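Local coordinates for protein MmeI (Methylophilus methylotrophus, PDB 5HR4) that acts as a Type IIL restriction-modification enzyme on DNA and probably methylates adenine on its amino group, with S-adenosyl-L-methionine as the methyl donor, at residues Ile161-Ala166 and Ala293-Leu298; Tyr189-Leu193 and Ile229-Phe233; Leu197-Thr202 and Leu282-Ser288; Tyr213-Lys217 and Asp248-Phe254; Asp430-Asn434 and Tyr444-Ile448. One frame throughout, in Å; residues are numbered along the deposited sequence.

In the fold
Contact 3 holds the calcium ion, and the other four lie around it, their centres 13 to 16 Å from its own. Contact 1 touches it directly: I161 bonds to the backbone of D286 and packs on L285 and W287. Contact 2 uses the same helix, 183-200, a little earlier in the chain. Contacts 2 and 4 share a core through L232 and F254. Contact 5 belongs to the methyltransferase domain and meets contact 3 where Q432 bonds to S288 and H431 packs on F198. The ion itself is about 13 Å from the H431 side chain. Sinefungin lies about 10 Å from the side chain of S297 in contact 1.

Contact 1: Ile161-Ala166 and Ala293-Leu298; sequences INIKAA and AIFGSL
I294 pushes its side chain from helix 292-301 against the start of helix 163-178 and the two residues before it. From CB, one branch is the methyl I294 CG2, which lies between I161 CD1 (3.9 Å) and A166 CB (4.1 Å). The other branch starts with I294 CG1, 3.5 Å from I161 CD1. The chain then ends in I294 CD1, which reaches the backbone at N162 O (3.4 Å). CG1 is anti to the carbonyl carbon (chi1 -57°), which sends this longer branch to N162. The contact is a helix start packed on a second helix. N162 is the N-cap of helix 163-178, and its OD1 takes weak bonds from K164 N and A165 N. One turn in, A166 lies close to the second helix, its CB 3.9 Å from L298 CB. I163 covers the other flank: CD1 lies 4.0 Å from A293 CB and CG2 lies 3.7 Å from S297 CB. S297 OG is turned back to bond A293 O in its own helix (2.9 Å). With an alanine in place of I163, both branches go, and a gap is likely to open beside A293 and S297. On the far side of helix 292-301, F295 packs against helix 416-440.

Contact 2: Tyr189-Leu193 and Ile229-Phe233; sequences YLVRL and INTLF
F233 has the most surface buried here, and its ring fills the space between Y189 and R192. Its CE2 edge points at one face of the Y189 ring in a T-shaped stack. The centroids are 5.2 Å apart and the planes stand at 73°. R192 covers a face of F233. Its chain is extended from CG to NE, which lays R192 CD over the ring centre, 4.0 Å from the F233 centroid. The guanidinium stands nearly upright on the ring (planes 80° apart), with NH1 at F233 CD2 and R192 CZ off-centre in a cation-pi contact, 5.0 Å from the F233 centroid. NE and NH2 of R192 bond to the carbonyls of L261 and E264. I229 CG2 backs the opposite face of F233 and packs 3.8 Å from Y189 CZ. A serine in place of F233 would probably leave the Y189 face and the R192 methylenes without their partner and open a gap. This is core packing between helices 183-200 and 225-235 of the all-helical spacer region.

Contact 3: Leu197-Thr202 and Leu282-Ser288; sequences LFAEDT and LCSLDWS. With CA (calcium ion), chain G.
L197 and W287 form the tight part of this contact. L197 CB lies over the five-membered ring of W287, 3.8 Å from its centroid and almost on the ring normal. The two side chains run side by side, and L197 CD1 continues to L282 CB (4.0 Å). A nearly straight bond from W287 NE1 to L282 O (2.8 Å, 173°) holds the indole in place. D201 works at the edge of the same ring. D201 OD2 accepts W287 N on the anti side (2.8 Å). D201 OD1 and OD2 both bind the calcium ion, and C283 O, L285 O, the side chain of Q158 and a water (its oxygen 2.4 Å from the calcium) complete the shell. The other end of the contact is looser. T202 OG1 and S288 OG stay 4.0 Å apart, and both residues are partly exposed. The result is an all-oxygen calcium site with a bidentate aspartate just after helix 183-200 and two backbone carbonyls from 282-288.

Contact 4: Tyr213-Lys217 and Asp248-Phe254; sequences YIETK and DEHLAAF
D248 OD1, in the carboxylate that faces K217, accepts two weak capping bonds. H250 N reaches D248 OD1 at 2.7 Å and L251 N at 3.4 Å. The other oxygen, OD2, forms a salt bridge with K217 NZ. The modelled distance is too short to be trusted in detail. K217 bends at chi2 (-133°) and chi3 (83°), and this brings its amine round to D248 while CG comes in at the edge of the H250 ring. D248 is thus the N-cap of the short, weakly bonded helix 249-252. The salt bridge would tie that cap to the end region of helix 209-217, if the modelled pair holds. The firmer link lies deeper in, where Y213 carries the apolar side. Y213 CE1 lies 3.6 Å from L251 CD2, and H250 CB meets the ring edge at Y213 CD1 (3.9 Å). The Y213 hydroxyl bonds to H228, just before the helical segment of contact 2. F254 closes the inner end with its ring edge, where F254 CZ lies 4.4 Å from Y213 CB.

Contact 5: Asp430-Asn434 and Tyr444-Ile448; sequences DHQMN and YFARI
D430 meets R447 first, in a salt bridge. R447 NH1 gives a bond to D430 OD1 (3.0 Å, 156°), and OD1 is met nearly along its C-O axis. The carboxylate and guanidinium planes are only 19° apart, so the two groups are nearly coplanar and meet at their edges. The same OD1 also bonds to Y374, and R447 NH2 bonds to I404 O. D430 CG is anti to its own N (chi1 178°), which carries the carboxylate out toward the loop. H431 comes next and turns a ring edge to the loop, with CE1 4.0 Å from A446 CB. One turn after D430, N434 uses both ends of its amide. N434 ND2 bonds D430 OD2 (2.8 Å) from above the carboxylate plane and lies 3.8 Å from R447 CD. N434 OD1 bonds to R378 and stands at the ring edge of F445, 3.6 Å from F445 CE2. D430 therefore has a partner on each oxygen, which probably limits its rotation. The contact folds the loop 444-448 back on helix 416-440. That helix joins strands 409-413 and 455-458, parallel neighbours in the sheet, and forms a beta-alpha-beta crossover of the Rossmann-like methyltransferase fold.

Contact 1: Ile161-Ala166 and Ala293-Leu298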
# COMPACT_ATOMS: atom_id res chain seq x y z
N ILE A 161 -7.98 -5.43 -26.84
CA ILE A 161 -7.59 -4.23 -26.11
C ILE A 161 -6.43 -4.54 -25.18
O ILE A 161 -6.26 -5.66 -24.70
CB ILE A 161 -8.78 -3.67 -25.31
CG1 ILE A 161 -9.47 -4.79 -24.54
CG2 ILE A 161 -9.77 -2.97 -26.21
CD1 ILE A 161 -9.89 -4.38 -23.18
N ASN A 162 -5.62 -3.52 -24.92
CA ASN A 162 -4.55 -3.62 -23.94
C ASN A 162 -4.67 -2.45 -22.97
O ASN A 162 -5.68 -1.75 -22.96
CB ASN A 162 -3.18 -3.63 -24.64
CG ASN A 162 -3.02 -2.50 -25.65
OD1 ASN A 162 -3.45 -1.36 -25.42
ND2 ASN A 162 -2.41 -2.81 -26.79
N ILE A 163 -3.63 -2.20 -22.18
CA ILE A 163 -3.65 -1.02 -21.31
C ILE A 163 -3.77 0.28 -22.11
O ILE A 163 -4.39 1.24 -21.65
CB ILE A 163 -2.40 -1.00 -20.42
CG1 ILE A 163 -2.28 -2.33 -19.68
CG2 ILE A 163 -2.50 0.16 -19.43
CD1 ILE A 163 -3.47 -2.59 -18.83
N LYS A 164 -3.18 0.34 -23.31
CA LYS A 164 -3.21 1.61 -24.04
C LYS A 164 -4.63 1.99 -24.44
O LYS A 164 -4.92 3.17 -24.65
CB LYS A 164 -2.30 1.57 -25.27
N ALA A 165 -5.54 1.01 -24.52
CA ALA A 165 -6.92 1.31 -24.87
C ALA A 165 -7.66 1.95 -23.71
O ALA A 165 -8.41 2.92 -23.89
CB ALA A 165 -7.64 0.05 -25.33
N ALA A 166 -7.48 1.42 -22.50
CA ALA A 166 -8.12 2.07 -21.35
C ALA A 166 -7.61 3.50 -21.20
O ALA A 166 -8.41 4.42 -20.98
CB ALA A 166 -7.88 1.27 -20.08
N ALA A 293 -6.96 -5.64 -15.11
CA ALA A 293 -5.95 -4.70 -15.59
C ALA A 293 -6.60 -3.59 -16.41
O ALA A 293 -6.26 -2.41 -16.24
CB ALA A 293 -4.88 -5.42 -16.41
N ILE A 294 -7.55 -3.93 -17.27
CA ILE A 294 -8.26 -2.89 -18.01
C ILE A 294 -9.05 -2.00 -17.06
O ILE A 294 -8.93 -0.77 -17.09
CB ILE A 294 -9.17 -3.49 -19.09
CG1 ILE A 294 -8.36 -4.35 -20.04
CG2 ILE A 294 -9.87 -2.36 -19.83
CD1 ILE A 294 -7.18 -3.66 -20.61
N PHE A 295 -9.86 -2.60 -16.19
CA PHE A 295 -10.71 -1.80 -15.31
C PHE A 295 -9.87 -0.91 -14.41
O PHE A 295 -10.27 0.22 -14.11
CB PHE A 295 -11.61 -2.71 -14.48
CG PHE A 295 -12.58 -3.51 -15.30
CD1 PHE A 295 -13.66 -2.89 -15.91
CD2 PHE A 295 -12.41 -4.87 -15.47
CE1 PHE A 295 -14.56 -3.62 -16.66
CE2 PHE A 295 -13.30 -5.62 -16.22
CZ PHE A 295 -14.37 -5.00 -16.82
N GLY A 296 -8.70 -1.37 -14.00
CA GLY A 296 -7.85 -0.61 -13.10
C GLY A 296 -7.12 0.51 -13.80
O GLY A 296 -6.98 1.60 -13.25
N SER A 297 -6.65 0.25 -15.02
CA SER A 297 -5.94 1.28 -15.77
C SER A 297 -6.86 2.42 -16.14
O SER A 297 -6.45 3.58 -16.12
CB SER A 297 -5.32 0.67 -17.02
OG SER A 297 -4.34 -0.27 -16.67
N LEU A 298 -8.10 2.09 -16.51
CA LEU A 298 -9.10 3.11 -16.81
C LEU A 298 -9.37 3.99 -15.59
O LEU A 298 -9.25 5.22 -15.64
CB LEU A 298 -10.38 2.44 -17.27
CG LEU A 298 -11.54 3.40 -17.46
CD1 LEU A 298 -11.18 4.40 -18.53
CD2 LEU A 298 -12.78 2.60 -17.82

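Contact 2: Tyr189-Leu193 and Ile229-Phe233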
# COMPACT_ATOMS: atom_id res chain seq x y z
N TYR A 189 -22.30 8.36 -18.33
CA TYR A 189 -22.18 8.37 -19.79
C TYR A 189 -21.08 7.43 -20.24
O TYR A 189 -21.28 6.59 -21.13
CB TYR A 189 -21.90 9.79 -20.28
CG TYR A 189 -22.26 10.07 -21.73
CD1 TYR A 189 -21.37 9.78 -22.75
CD2 TYR A 189 -23.48 10.65 -22.06
CE1 TYR A 189 -21.69 10.04 -24.07
CE2 TYR A 189 -23.81 10.91 -23.37
CZ TYR A 189 -22.92 10.60 -24.38
OH TYR A 189 -23.24 10.88 -25.71
N LEU A 190 -19.92 7.51 -19.59
CA LEU A 190 -18.75 6.80 -20.08
C LEU A 190 -18.87 5.31 -19.81
O LEU A 190 -18.65 4.47 -20.69
CB LEU A 190 -17.50 7.38 -19.42
CG LEU A 190 -16.20 7.09 -20.17
CD1 LEU A 190 -15.97 8.11 -21.30
CD2 LEU A 190 -15.03 7.04 -19.21
N VAL A 191 -19.24 4.96 -18.58
CA VAL A 191 -19.50 3.57 -18.24
C VAL A 191 -20.60 2.96 -19.12
O VAL A 191 -20.55 1.77 -19.46
CB VAL A 191 -19.82 3.51 -16.73
CG1 VAL A 191 -21.24 3.01 -16.47
CG2 VAL A 191 -18.75 2.71 -15.97
N ARG A 192 -21.58 3.75 -19.55
CA ARG A 192 -22.51 3.26 -20.56
C ARG A 192 -21.80 2.95 -21.88
O ARG A 192 -21.96 1.86 -22.44
CB ARG A 192 -23.64 4.25 -20.78
CG ARG A 192 -24.71 4.22 -19.69
CD ARG A 192 -25.56 5.47 -19.75
NE ARG A 192 -26.70 5.40 -18.84
CZ ARG A 192 -27.84 6.06 -19.02
NH1 ARG A 192 -27.98 6.85 -20.09
NH2 ARG A 192 -28.84 5.93 -18.16
N LEU A 193 -21.01 3.90 -22.40
CA LEU A 193 -20.22 3.64 -23.60
C LEU A 193 -19.38 2.38 -23.45
O LEU A 193 -19.22 1.60 -24.40
CB LEU A 193 -19.31 4.82 -23.91
CG LEU A 193 -20.09 6.08 -24.19
CD1 LEU A 193 -19.12 7.25 -24.11
CD2 LEU A 193 -20.71 5.98 -25.56
N ILE A 229 -26.58 9.18 -29.82
CA ILE A 229 -26.26 8.37 -28.65
C ILE A 229 -27.36 8.52 -27.60
O ILE A 229 -27.80 7.53 -27.01
CB ILE A 229 -24.86 8.72 -28.11
CG1 ILE A 229 -23.82 8.19 -29.10
CG2 ILE A 229 -24.60 8.09 -26.75
CD1 ILE A 229 -22.38 8.30 -28.63
N ASN A 230 -27.90 9.73 -27.44
CA ASN A 230 -28.96 9.96 -26.45
C ASN A 230 -30.18 9.10 -26.74
O ASN A 230 -30.76 8.51 -25.82
CB ASN A 230 -29.34 11.45 -26.42
CG ASN A 230 -30.18 11.81 -25.20
OD1 ASN A 230 -31.42 11.87 -25.26
ND2 ASN A 230 -29.51 12.05 -24.08
N THR A 231 -30.58 9.00 -28.02
CA THR A 231 -31.69 8.12 -28.38
C THR A 231 -31.31 6.66 -28.20
O THR A 231 -32.14 5.84 -27.80
CB THR A 231 -32.16 8.36 -29.82
OG1 THR A 231 -32.47 9.74 -30.02
CG2 THR A 231 -33.41 7.54 -30.10
N LEU A 232 -30.06 6.32 -28.52
CA LEU A 232 -29.60 4.96 -28.27
C LEU A 232 -29.77 4.61 -26.80
O LEU A 232 -30.38 3.59 -26.46
CB LEU A 232 -28.16 4.79 -28.73
CG LEU A 232 -27.48 3.44 -28.45
CD1 LEU A 232 -28.20 2.21 -29.05
CD2 LEU A 232 -26.06 3.49 -28.93
N PHE A 233 -29.31 5.50 -25.92
CA PHE A 233 -29.48 5.25 -24.49
C PHE A 233 -30.94 5.10 -24.12
O PHE A 233 -31.27 4.35 -23.19
CB PHE A 233 -28.87 6.37 -23.66
CG PHE A 233 -27.38 6.39 -23.65
CD1 PHE A 233 -26.64 5.30 -24.11
CD2 PHE A 233 -26.70 7.49 -23.17
CE1 PHE A 233 -25.26 5.32 -24.09
CE2 PHE A 233 -25.32 7.51 -23.14
CZ PHE A 233 -24.60 6.42 -23.60

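Contact 3: Leu197-Thr202 and Leu282-Ser288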
# COMPACT_ATOMS: atom_id res chain seq x y z
N LEU A 197 -19.22 -0.78 -25.94
CA LEU A 197 -18.03 -1.28 -26.62
C LEU A 197 -17.87 -2.78 -26.39
O LEU A 197 -17.58 -3.53 -27.33
CB LEU A 197 -16.79 -0.52 -26.17
CG LEU A 197 -16.78 0.94 -26.59
CD1 LEU A 197 -15.73 1.69 -25.84
CD2 LEU A 197 -16.56 1.05 -28.09
N PHE A 198 -18.12 -3.23 -25.17
CA PHE A 198 -18.08 -4.66 -24.89
C PHE A 198 -19.20 -5.41 -25.62
O PHE A 198 -19.00 -6.54 -26.09
CB PHE A 198 -18.17 -4.88 -23.38
CG PHE A 198 -18.33 -6.32 -22.98
CD1 PHE A 198 -17.21 -7.14 -22.88
CD2 PHE A 198 -19.58 -6.85 -22.69
CE1 PHE A 198 -17.34 -8.48 -22.49
CE2 PHE A 198 -19.72 -8.17 -22.30
CZ PHE A 198 -18.59 -9.00 -22.21
N ALA A 199 -20.37 -4.78 -25.74
CA ALA A 199 -21.55 -5.50 -26.22
C ALA A 199 -21.46 -5.81 -27.71
O ALA A 199 -21.91 -6.88 -28.14
CB ALA A 199 -22.82 -4.72 -25.91
N GLU A 200 -20.91 -4.90 -28.51
CA GLU A 200 -20.90 -5.18 -29.95
C GLU A 200 -19.86 -6.24 -30.31
O GLU A 200 -19.97 -6.85 -31.38
CB GLU A 200 -20.65 -3.90 -30.75
CG GLU A 200 -19.31 -3.24 -30.55
CD GLU A 200 -19.20 -1.96 -31.37
OE1 GLU A 200 -20.01 -1.82 -32.32
OE2 GLU A 200 -18.32 -1.09 -31.08
N ASP A 201 -18.88 -6.47 -29.44
CA ASP A 201 -17.82 -7.45 -29.65
C ASP A 201 -18.17 -8.80 -29.05
O ASP A 201 -17.34 -9.72 -29.07
CB ASP A 201 -16.52 -6.92 -29.05
CG ASP A 201 -15.89 -5.88 -29.91
OD1 ASP A 201 -16.34 -5.79 -31.08
OD2 ASP A 201 -14.96 -5.19 -29.43
N THR A 202 -19.35 -8.93 -28.50
CA THR A 202 -19.89 -10.17 -28.01
C THR A 202 -21.24 -10.33 -28.72
O THR A 202 -21.55 -9.63 -29.70
CB THR A 202 -19.96 -10.13 -26.49
OG1 THR A 202 -18.64 -9.87 -25.98
CG2 THR A 202 -20.44 -11.46 -25.94
N LEU A 282 -11.86 3.32 -30.38
CA LEU A 282 -12.11 2.32 -29.35
C LEU A 282 -12.97 1.18 -29.90
O LEU A 282 -12.77 0.01 -29.56
CB LEU A 282 -12.77 2.97 -28.14
CG LEU A 282 -11.88 3.89 -27.29
CD1 LEU A 282 -12.68 4.51 -26.16
CD2 LEU A 282 -10.70 3.12 -26.73
N CYS A 283 -13.93 1.50 -30.78
CA CYS A 283 -14.80 0.46 -31.33
C CYS A 283 -14.00 -0.58 -32.10
O CYS A 283 -14.30 -1.77 -32.04
CB CYS A 283 -15.87 1.05 -32.24
SG CYS A 283 -17.11 2.04 -31.43
N SER A 284 -12.98 -0.14 -32.84
CA SER A 284 -12.30 -1.08 -33.72
C SER A 284 -11.49 -2.12 -32.96
O SER A 284 -11.09 -3.12 -33.57
CB SER A 284 -11.40 -0.33 -34.70
OG SER A 284 -10.33 0.28 -34.02
N LEU A 285 -11.26 -1.95 -31.65
CA LEU A 285 -10.62 -2.98 -30.86
C LEU A 285 -11.64 -4.03 -30.41
O LEU A 285 -12.86 -3.85 -30.52
CB LEU A 285 -9.93 -2.37 -29.65
CG LEU A 285 -8.96 -1.23 -29.97
CD1 LEU A 285 -8.36 -0.65 -28.70
CD2 LEU A 285 -7.87 -1.69 -30.91
N ASP A 286 -11.14 -5.14 -29.89
CA ASP A 286 -11.98 -6.23 -29.39
C ASP A 286 -12.02 -6.11 -27.86
O ASP A 286 -11.00 -6.32 -27.19
CB ASP A 286 -11.44 -7.58 -29.84
CG ASP A 286 -12.39 -8.74 -29.53
OD1 ASP A 286 -13.60 -8.49 -29.32
OD2 ASP A 286 -11.92 -9.90 -29.51
N TRP A 287 -13.18 -5.77 -27.32
CA TRP A 287 -13.35 -5.63 -25.88
C TRP A 287 -13.70 -6.95 -25.21
O TRP A 287 -13.93 -6.97 -24.00
CB TRP A 287 -14.42 -4.56 -25.59
CG TRP A 287 -13.88 -3.27 -26.02
CD1 TRP A 287 -13.77 -2.83 -27.29
CD2 TRP A 287 -13.26 -2.29 -25.19
NE1 TRP A 287 -13.14 -1.61 -27.32
CE2 TRP A 287 -12.83 -1.25 -26.04
CE3 TRP A 287 -13.05 -2.17 -23.81
CZ2 TRP A 287 -12.20 -0.10 -25.55
CZ3 TRP A 287 -12.43 -1.04 -23.33
CH2 TRP A 287 -12.01 -0.01 -24.20
N SER A 288 -13.68 -8.04 -25.98
CA SER A 288 -14.22 -9.31 -25.52
C SER A 288 -13.53 -9.80 -24.26
O SER A 288 -14.19 -10.28 -23.33
CB SER A 288 -14.12 -10.34 -26.63
OG SER A 288 -15.01 -11.39 -26.35
CA CA G . -14.87 -3.90 -31.49
O HOH W 1 -16.56 -3.33 -33.11

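Contact 4: Tyr213-Lys217 and Asp248-Phe254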
# COMPACT_ATOMS: atom_id res chain seq x y z
N TYR A 213 -23.36 1.67 -36.67
CA TYR A 213 -24.32 2.76 -36.58
C TYR A 213 -23.60 4.10 -36.60
O TYR A 213 -23.91 4.98 -37.41
CB TYR A 213 -25.18 2.62 -35.32
CG TYR A 213 -26.28 3.65 -35.24
CD1 TYR A 213 -27.58 3.36 -35.64
CD2 TYR A 213 -26.01 4.94 -34.78
CE1 TYR A 213 -28.58 4.32 -35.58
CE2 TYR A 213 -26.99 5.90 -34.71
CZ TYR A 213 -28.27 5.59 -35.11
OH TYR A 213 -29.24 6.58 -35.03
N ILE A 214 -22.61 4.27 -35.71
CA ILE A 214 -21.82 5.49 -35.69
C ILE A 214 -21.22 5.76 -37.07
O ILE A 214 -21.25 6.90 -37.56
CB ILE A 214 -20.74 5.37 -34.60
CG1 ILE A 214 -21.39 5.07 -33.25
CG2 ILE A 214 -19.91 6.64 -34.49
CD1 ILE A 214 -20.41 4.91 -32.12
N GLU A 215 -20.68 4.74 -37.72
CA GLU A 215 -20.04 4.97 -39.01
C GLU A 215 -21.02 5.32 -40.13
O GLU A 215 -20.62 5.94 -41.11
CB GLU A 215 -19.21 3.76 -39.42
CG GLU A 215 -17.95 3.54 -38.58
CD GLU A 215 -17.26 2.21 -38.90
OE1 GLU A 215 -17.86 1.40 -39.63
OE2 GLU A 215 -16.12 1.99 -38.40
N THR A 216 -22.29 4.94 -40.01
CA THR A 216 -23.21 5.11 -41.12
C THR A 216 -24.30 6.15 -40.87
O THR A 216 -24.72 6.84 -41.81
CB THR A 216 -23.87 3.76 -41.47
OG1 THR A 216 -24.68 3.33 -40.37
CG2 THR A 216 -22.81 2.70 -41.75
N LYS A 217 -24.75 6.30 -39.63
CA LYS A 217 -25.83 7.22 -39.33
C LYS A 217 -25.36 8.49 -38.63
O LYS A 217 -26.19 9.28 -38.19
CB LYS A 217 -26.89 6.50 -38.48
CG LYS A 217 -27.59 5.36 -39.21
CD LYS A 217 -29.12 5.39 -39.05
CE LYS A 217 -29.77 6.34 -40.05
NZ LYS A 217 -31.23 6.08 -40.20
N ASP A 248 -36.49 3.82 -36.26
CA ASP A 248 -35.42 3.58 -37.23
C ASP A 248 -34.95 2.13 -37.17
O ASP A 248 -34.63 1.62 -36.10
CB ASP A 248 -34.25 4.54 -36.95
CG ASP A 248 -33.13 4.44 -37.99
OD1 ASP A 248 -32.55 3.35 -38.18
OD2 ASP A 248 -32.80 5.48 -38.61
N GLU A 249 -34.91 1.48 -38.33
CA GLU A 249 -34.55 0.06 -38.36
C GLU A 249 -33.20 -0.16 -37.69
O GLU A 249 -33.03 -1.08 -36.89
CB GLU A 249 -34.52 -0.47 -39.78
CG GLU A 249 -35.88 -0.87 -40.27
CD GLU A 249 -35.92 -1.03 -41.77
OE1 GLU A 249 -34.83 -1.01 -42.39
OE2 GLU A 249 -37.03 -1.17 -42.33
N HIS A 250 -32.23 0.70 -37.99
CA HIS A 250 -30.90 0.53 -37.43
C HIS A 250 -30.93 0.64 -35.91
O HIS A 250 -30.26 -0.13 -35.22
CB HIS A 250 -29.94 1.53 -38.07
CG HIS A 250 -29.93 1.51 -39.58
ND1 HIS A 250 -29.27 2.46 -40.33
CD2 HIS A 250 -30.49 0.65 -40.46
CE1 HIS A 250 -29.43 2.19 -41.62
NE2 HIS A 250 -30.16 1.10 -41.72
N LEU A 251 -31.73 1.57 -35.37
CA LEU A 251 -31.84 1.68 -33.92
C LEU A 251 -32.62 0.50 -33.34
O LEU A 251 -32.29 -0.00 -32.26
CB LEU A 251 -32.51 3.00 -33.52
CG LEU A 251 -31.72 4.30 -33.68
CD1 LEU A 251 -32.66 5.52 -33.67
CD2 LEU A 251 -30.64 4.43 -32.60
N ALA A 252 -33.67 0.05 -34.04
CA ALA A 252 -34.46 -1.07 -33.56
C ALA A 252 -33.66 -2.37 -33.45
O ALA A 252 -34.11 -3.30 -32.78
CB ALA A 252 -35.70 -1.24 -34.45
N ALA A 253 -32.48 -2.45 -34.05
CA ALA A 253 -31.68 -3.66 -33.92
C ALA A 253 -31.04 -3.81 -32.54
O ALA A 253 -30.49 -4.88 -32.26
CB ALA A 253 -30.61 -3.70 -35.00
N PHE A 254 -31.09 -2.84 -31.73
CA PHE A 254 -30.41 -2.95 -30.44
C PHE A 254 -31.33 -3.54 -29.39
O PHE A 254 -32.50 -3.16 -29.30
CB PHE A 254 -29.94 -1.58 -29.96
CG PHE A 254 -28.76 -1.05 -30.70
CD1 PHE A 254 -27.48 -1.28 -30.24
CD2 PHE A 254 -28.94 -0.33 -31.86
CE1 PHE A 254 -26.38 -0.80 -30.93
CE2 PHE A 254 -27.85 0.15 -32.56
CZ PHE A 254 -26.57 -0.09 -32.09

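Contact 5: Asp430-Asn434 and Tyr444-Ile448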
# COMPACT_ATOMS: atom_id res chain seq x y z
N ASP A 430 -20.05 -11.07 -15.54
CA ASP A 430 -21.21 -11.94 -15.65
C ASP A 430 -21.37 -12.44 -17.08
O ASP A 430 -21.39 -13.65 -17.32
CB ASP A 430 -22.48 -11.20 -15.21
CG ASP A 430 -23.73 -12.05 -15.36
OD1 ASP A 430 -23.91 -12.97 -14.53
OD2 ASP A 430 -24.54 -11.80 -16.28
N HIS A 431 -21.45 -11.52 -18.04
CA HIS A 431 -21.64 -11.97 -19.42
C HIS A 431 -20.46 -12.79 -19.92
O HIS A 431 -20.66 -13.78 -20.64
CB HIS A 431 -21.83 -10.81 -20.36
CG HIS A 431 -22.25 -11.23 -21.72
ND1 HIS A 431 -23.41 -11.94 -21.95
CD2 HIS A 431 -21.68 -11.05 -22.94
CE1 HIS A 431 -23.54 -12.17 -23.24
NE2 HIS A 431 -22.50 -11.65 -23.86
N GLN A 432 -19.23 -12.39 -19.59
CA GLN A 432 -18.07 -13.19 -19.97
C GLN A 432 -18.21 -14.62 -19.48
O GLN A 432 -17.95 -15.57 -20.23
CB GLN A 432 -16.79 -12.56 -19.45
CG GLN A 432 -16.13 -11.63 -20.46
CD GLN A 432 -15.00 -10.85 -19.84
OE1 GLN A 432 -14.93 -10.71 -18.62
NE2 GLN A 432 -14.09 -10.34 -20.69
N MET A 433 -18.65 -14.80 -18.24
CA MET A 433 -18.83 -16.15 -17.70
C MET A 433 -20.04 -16.84 -18.33
O MET A 433 -19.98 -18.05 -18.62
CB MET A 433 -18.96 -16.10 -16.18
CG MET A 433 -17.71 -15.60 -15.50
SD MET A 433 -16.20 -16.44 -16.05
CE MET A 433 -16.59 -18.12 -15.65
N ASN A 434 -21.14 -16.12 -18.53
CA ASN A 434 -22.28 -16.75 -19.19
C ASN A 434 -21.87 -17.30 -20.55
O ASN A 434 -22.30 -18.39 -20.95
CB ASN A 434 -23.45 -15.76 -19.33
CG ASN A 434 -23.91 -15.22 -17.99
OD1 ASN A 434 -23.78 -15.88 -16.97
ND2 ASN A 434 -24.41 -13.99 -17.99
N TYR A 444 -26.94 -21.52 -25.54
CA TYR A 444 -26.76 -20.10 -25.30
C TYR A 444 -27.50 -19.67 -24.05
O TYR A 444 -28.67 -20.00 -23.86
CB TYR A 444 -27.27 -19.28 -26.49
CG TYR A 444 -26.94 -17.81 -26.39
CD1 TYR A 444 -25.72 -17.31 -26.86
CD2 TYR A 444 -27.85 -16.91 -25.84
CE1 TYR A 444 -25.42 -15.98 -26.79
CE2 TYR A 444 -27.56 -15.56 -25.76
CZ TYR A 444 -26.34 -15.10 -26.24
OH TYR A 444 -26.03 -13.74 -26.17
N PHE A 445 -26.81 -18.94 -23.19
CA PHE A 445 -27.41 -18.47 -21.96
C PHE A 445 -26.80 -17.12 -21.59
O PHE A 445 -25.59 -17.04 -21.35
CB PHE A 445 -27.19 -19.48 -20.84
CG PHE A 445 -27.47 -18.94 -19.49
CD1 PHE A 445 -28.76 -18.97 -18.97
CD2 PHE A 445 -26.44 -18.42 -18.71
CE1 PHE A 445 -29.02 -18.48 -17.70
CE2 PHE A 445 -26.70 -17.93 -17.44
CZ PHE A 445 -27.98 -17.96 -16.93
N ALA A 446 -27.64 -16.08 -21.56
CA ALA A 446 -27.21 -14.73 -21.19
C ALA A 446 -28.20 -14.13 -20.20
O ALA A 446 -29.38 -14.46 -20.19
CB ALA A 446 -27.08 -13.82 -22.41
N ARG A 447 -27.68 -13.23 -19.37
CA ARG A 447 -28.52 -12.50 -18.43
C ARG A 447 -28.75 -11.08 -18.93
O ARG A 447 -28.35 -10.10 -18.27
CB ARG A 447 -27.90 -12.52 -17.03
CG ARG A 447 -28.02 -13.85 -16.36
CD ARG A 447 -27.06 -13.96 -15.21
NE ARG A 447 -27.52 -14.91 -14.21
CZ ARG A 447 -26.75 -15.47 -13.28
NH1 ARG A 447 -25.45 -15.17 -13.23
NH2 ARG A 447 -27.26 -16.32 -12.40
N ILE A 448 -29.42 -10.97 -20.07
CA ILE A 448 -29.87 -9.71 -20.64
C ILE A 448 -31.38 -9.79 -20.84
O ILE A 448 -31.86 -10.75 -21.44
CB ILE A 448 -29.18 -9.39 -21.98
CG1 ILE A 448 -27.65 -9.45 -21.81
CG2 ILE A 448 -29.63 -8.02 -22.49
CD1 ILE A 448 -27.12 -8.44 -20.85